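Local coordinates for iron-regulated ABC transporter siderophore-binding protein SirA (Staphylococcus aureus subsp. aureus, PDB 3MWF) that binds the iron-siderophore staphyloferrin B and probably delivers it to an ABC transporter for uptake into the cell, at residues T32-S37 against K117-L122. Sequence-based numbering, arbitrary orientation.
Sequences TDVAVS and KDTTKL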
ATOM      1  N   THR A  32       3.520 -10.383  -1.308  1.00 11.55           N
ATOM      2  CA  THR A  32       4.725 -10.960  -0.659  1.00 12.42           C
ATOM      3  C   THR A  32       4.667 -10.819   0.854  1.00 12.71           C
ATOM      4  O   THR A  32       4.950 -11.780   1.606  1.00 13.11           O
ATOM      5  CB  THR A  32       5.973 -10.288  -1.200  1.00 10.90           C
ATOM      6  OG1 THR A  32       5.978 -10.450  -2.622  1.00 13.03           O
ATOM      7  CG2 THR A  32       7.240 -10.982  -0.650  1.00 14.57           C
ATOM      8  N   ASP A  33       4.275  -9.631   1.286  1.00 12.78           N
ATOM      9  CA  ASP A  33       4.116  -9.325   2.692  1.00 13.14           C
ATOM     10  C   ASP A  33       3.046 -10.191   3.334  1.00 13.99           C
ATOM     11  O   ASP A  33       3.236 -10.737   4.425  1.00 14.83           O
ATOM     12  CB  ASP A  33       3.796  -7.832   2.856  1.00 12.93           C
ATOM     13  CG  ASP A  33       3.635  -7.416   4.331  1.00 14.48           C
ATOM     14  OD1 ASP A  33       2.615  -7.798   4.968  1.00 13.77           O
ATOM     15  OD2 ASP A  33       4.536  -6.682   4.836  1.00 17.06           O
ATOM     16  N   VAL A  34       1.915 -10.322   2.659  1.00 13.87           N
ATOM     17  CA  VAL A  34       0.803 -11.111   3.198  1.00 14.49           C
ATOM     18  C   VAL A  34       1.193 -12.596   3.294  1.00 14.64           C
ATOM     19  O   VAL A  34       0.863 -13.259   4.285  1.00 16.42           O
ATOM     20  CB  VAL A  34      -0.480 -10.866   2.374  1.00 14.80           C
ATOM     21  CG1 VAL A  34      -1.581 -11.923   2.677  1.00 15.12           C
ATOM     22  CG2 VAL A  34      -1.016  -9.468   2.661  1.00 15.60           C
ATOM     23  N   ALA A  35       1.919 -13.099   2.292  1.00 15.51           N
ATOM     24  CA  ALA A  35       2.342 -14.515   2.325  1.00 16.16           C
ATOM     25  C   ALA A  35       3.184 -14.753   3.582  1.00 17.15           C
ATOM     26  O   ALA A  35       2.943 -15.694   4.360  1.00 18.21           O
ATOM     27  CB  ALA A  35       3.150 -14.843   1.080  1.00 16.48           C
ATOM     28  N   VAL A  36       4.172 -13.889   3.790  1.00 16.38           N
ATOM     29  CA  VAL A  36       5.007 -13.985   4.994  1.00 17.10           C
ATOM     30  C   VAL A  36       4.176 -13.898   6.287  1.00 18.05           C
ATOM     31  O   VAL A  36       4.360 -14.692   7.234  1.00 18.53           O
ATOM     32  CB  VAL A  36       6.140 -12.928   4.933  1.00 16.64           C
ATOM     33  CG1 VAL A  36       6.850 -12.757   6.292  1.00 19.24           C
ATOM     34  CG2 VAL A  36       7.153 -13.262   3.822  1.00 15.84           C
ATOM     35  N   SER A  37       3.228 -12.964   6.314  1.00 17.23           N
ATOM     36  CA  SER A  37       2.348 -12.757   7.466  1.00 18.20           C
ATOM     37  C   SER A  37       1.487 -13.988   7.788  1.00 19.13           C
ATOM     38  O   SER A  37       1.131 -14.239   8.966  1.00 18.72           O
ATOM     39  CB  SER A  37       1.454 -11.544   7.192  1.00 16.51           C
ATOM     40  OG  SER A  37       2.234 -10.350   7.166  1.00 17.80           O
ATOM     41  N   LYS A 117      -6.339  -5.768   2.919  1.00 15.23           N
ATOM     42  CA  LYS A 117      -7.358  -6.627   3.536  1.00 16.44           C
ATOM     43  C   LYS A 117      -7.909  -7.602   2.509  1.00 16.25           C
ATOM     44  O   LYS A 117      -8.139  -8.775   2.814  1.00 16.33           O
ATOM     45  CB  LYS A 117      -8.458  -5.777   4.191  1.00 17.21           C
ATOM     46  CG  LYS A 117      -7.921  -4.967   5.384  1.00 18.82           C
ATOM     47  CD  LYS A 117      -8.869  -3.838   5.860  1.00 26.57           C
ATOM     48  CE  LYS A 117      -9.235  -2.888   4.703  1.00 29.50           C
ATOM     49  NZ  LYS A 117      -9.091  -1.394   4.886  1.00 29.47           N
ATOM     50  N   ASP A 118      -8.101  -7.130   1.282  1.00 16.22           N
ATOM     51  CA  ASP A 118      -8.563  -8.003   0.208  1.00 16.22           C
ATOM     52  C   ASP A 118      -7.496  -9.030  -0.169  1.00 15.91           C
ATOM     53  O   ASP A 118      -7.792 -10.209  -0.382  1.00 16.06           O
ATOM     54  CB  ASP A 118      -9.021  -7.171  -0.993  1.00 17.50           C
ATOM     55  CG  ASP A 118     -10.268  -6.354  -0.680  1.00 20.04           C
ATOM     56  OD1 ASP A 118     -10.893  -6.588   0.389  1.00 24.62           O
ATOM     57  OD2 ASP A 118     -10.634  -5.481  -1.481  1.00 21.55           O
ATOM     58  N   THR A 119      -6.240  -8.589  -0.227  1.00 15.31           N
ATOM     59  CA  THR A 119      -5.102  -9.501  -0.454  1.00 14.44           C
ATOM     60  C   THR A 119      -5.061 -10.583   0.640  1.00 14.76           C
ATOM     61  O   THR A 119      -4.873 -11.760   0.345  1.00 14.26           O
ATOM     62  CB  THR A 119      -3.787  -8.691  -0.473  1.00 15.23           C
ATOM     63  OG1 THR A 119      -3.922  -7.676  -1.461  1.00 14.65           O
ATOM     64  CG2 THR A 119      -2.575  -9.562  -0.814  1.00 15.09           C
ATOM     65  N   THR A 120      -5.262 -10.181   1.894  1.00 14.86           N
ATOM     66  CA  THR A 120      -5.191 -11.106   3.033  1.00 15.94           C
ATOM     67  C   THR A 120      -6.313 -12.136   2.983  1.00 16.49           C
ATOM     68  O   THR A 120      -6.068 -13.332   3.152  1.00 16.98           O
ATOM     69  CB  THR A 120      -5.228 -10.348   4.365  1.00 16.12           C
ATOM     70  OG1 THR A 120      -4.077  -9.494   4.455  1.00 16.39           O
ATOM     71  CG2 THR A 120      -5.183 -11.310   5.552  1.00 16.05           C
ATOM     72  N   LYS A 121      -7.530 -11.673   2.709  1.00 17.37           N
ATOM     73  CA  LYS A 121      -8.677 -12.594   2.546  1.00 18.41           C
ATOM     74  C   LYS A 121      -8.496 -13.565   1.383  1.00 18.76           C
ATOM     75  O   LYS A 121      -8.675 -14.773   1.551  1.00 19.09           O
ATOM     76  CB  LYS A 121      -9.978 -11.804   2.355  1.00 19.24           C
ATOM     77  CG  LYS A 121     -10.447 -11.094   3.595  1.00 23.11           C
ATOM     78  CD  LYS A 121     -11.604 -10.136   3.250  1.00 28.38           C
ATOM     79  CE  LYS A 121     -11.455  -8.813   4.002  1.00 33.06           C
ATOM     80  NZ  LYS A 121     -12.702  -7.973   3.948  1.00 37.03           N
ATOM     81  N   LEU A 122      -8.136 -13.044   0.211  1.00 18.13           N
ATOM     82  CA  LEU A 122      -7.909 -13.881  -0.969  1.00 17.54           C
ATOM     83  C   LEU A 122      -6.819 -14.915  -0.717  1.00 17.82           C
ATOM     84  O   LEU A 122      -6.978 -16.091  -1.055  1.00 17.38           O
ATOM     85  CB  LEU A 122      -7.533 -13.031  -2.178  1.00 17.39           C
ATOM     86  CG  LEU A 122      -7.226 -13.791  -3.470  1.00 18.19           C
ATOM     87  CD1 LEU A 122      -8.421 -14.608  -3.922  1.00 18.82           C
ATOM     88  CD2 LEU A 122      -6.850 -12.820  -4.564  1.00 18.34           C
TER
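V34 packs against T119 and T120, one side chain against two from helix 116-127. The valine side chain sets out toward the partner helix, and its two methyls divide the work. CG1 lies anti to the backbone N of V34 (chi1 166°) and rests on the backbone of the other helix, with T120 CA 3.7 Å from V34 CG1. CG2 meets the threonine side chains themselves. V34 CG2 stands 3.8 Å from T119 CG2 and 3.5 Å from T120 OG1. T119 also points toward the valine and offers its methyl. T120 is set to the flank and presents its hydroxyl oxygen to both valine methyls. These touches are van der Waals contacts, and no hydrogen bond spans the two segments.

Both threonine hydroxyls lie beside their own backbone N, and their bonds are made elsewhere. With chi1 at -56°, T119 CG2 faces V34, while OG1 bonds to K115 O and Y28 OH. T120 OG1 bonds back to F116 O, one turn earlier, and this partner satisfies the buried oxygen beside the valine.

The small side chains bring the backbones close, with V34 CA 6.0 Å from T120 CA. On the first helix, S37 OG bonds to D33 O at 2.9 Å, from above the carbonyl plane. The same oxygen also accepts a bond from S37 N.

This is buried helix-to-helix packing in the lobe built on the sheet of strand 24-26. The side chain of T119 lies about 11 Å from the bound siderophore. Helix 29-37 follows strand 24-26, and helix 116-127 follows edge strand 107-110. T119 and L122 touch T110 on that strand. T120 and S37 both reach helix 130-155, the long helix that joins the two lobes, as in related siderophore-binding proteins.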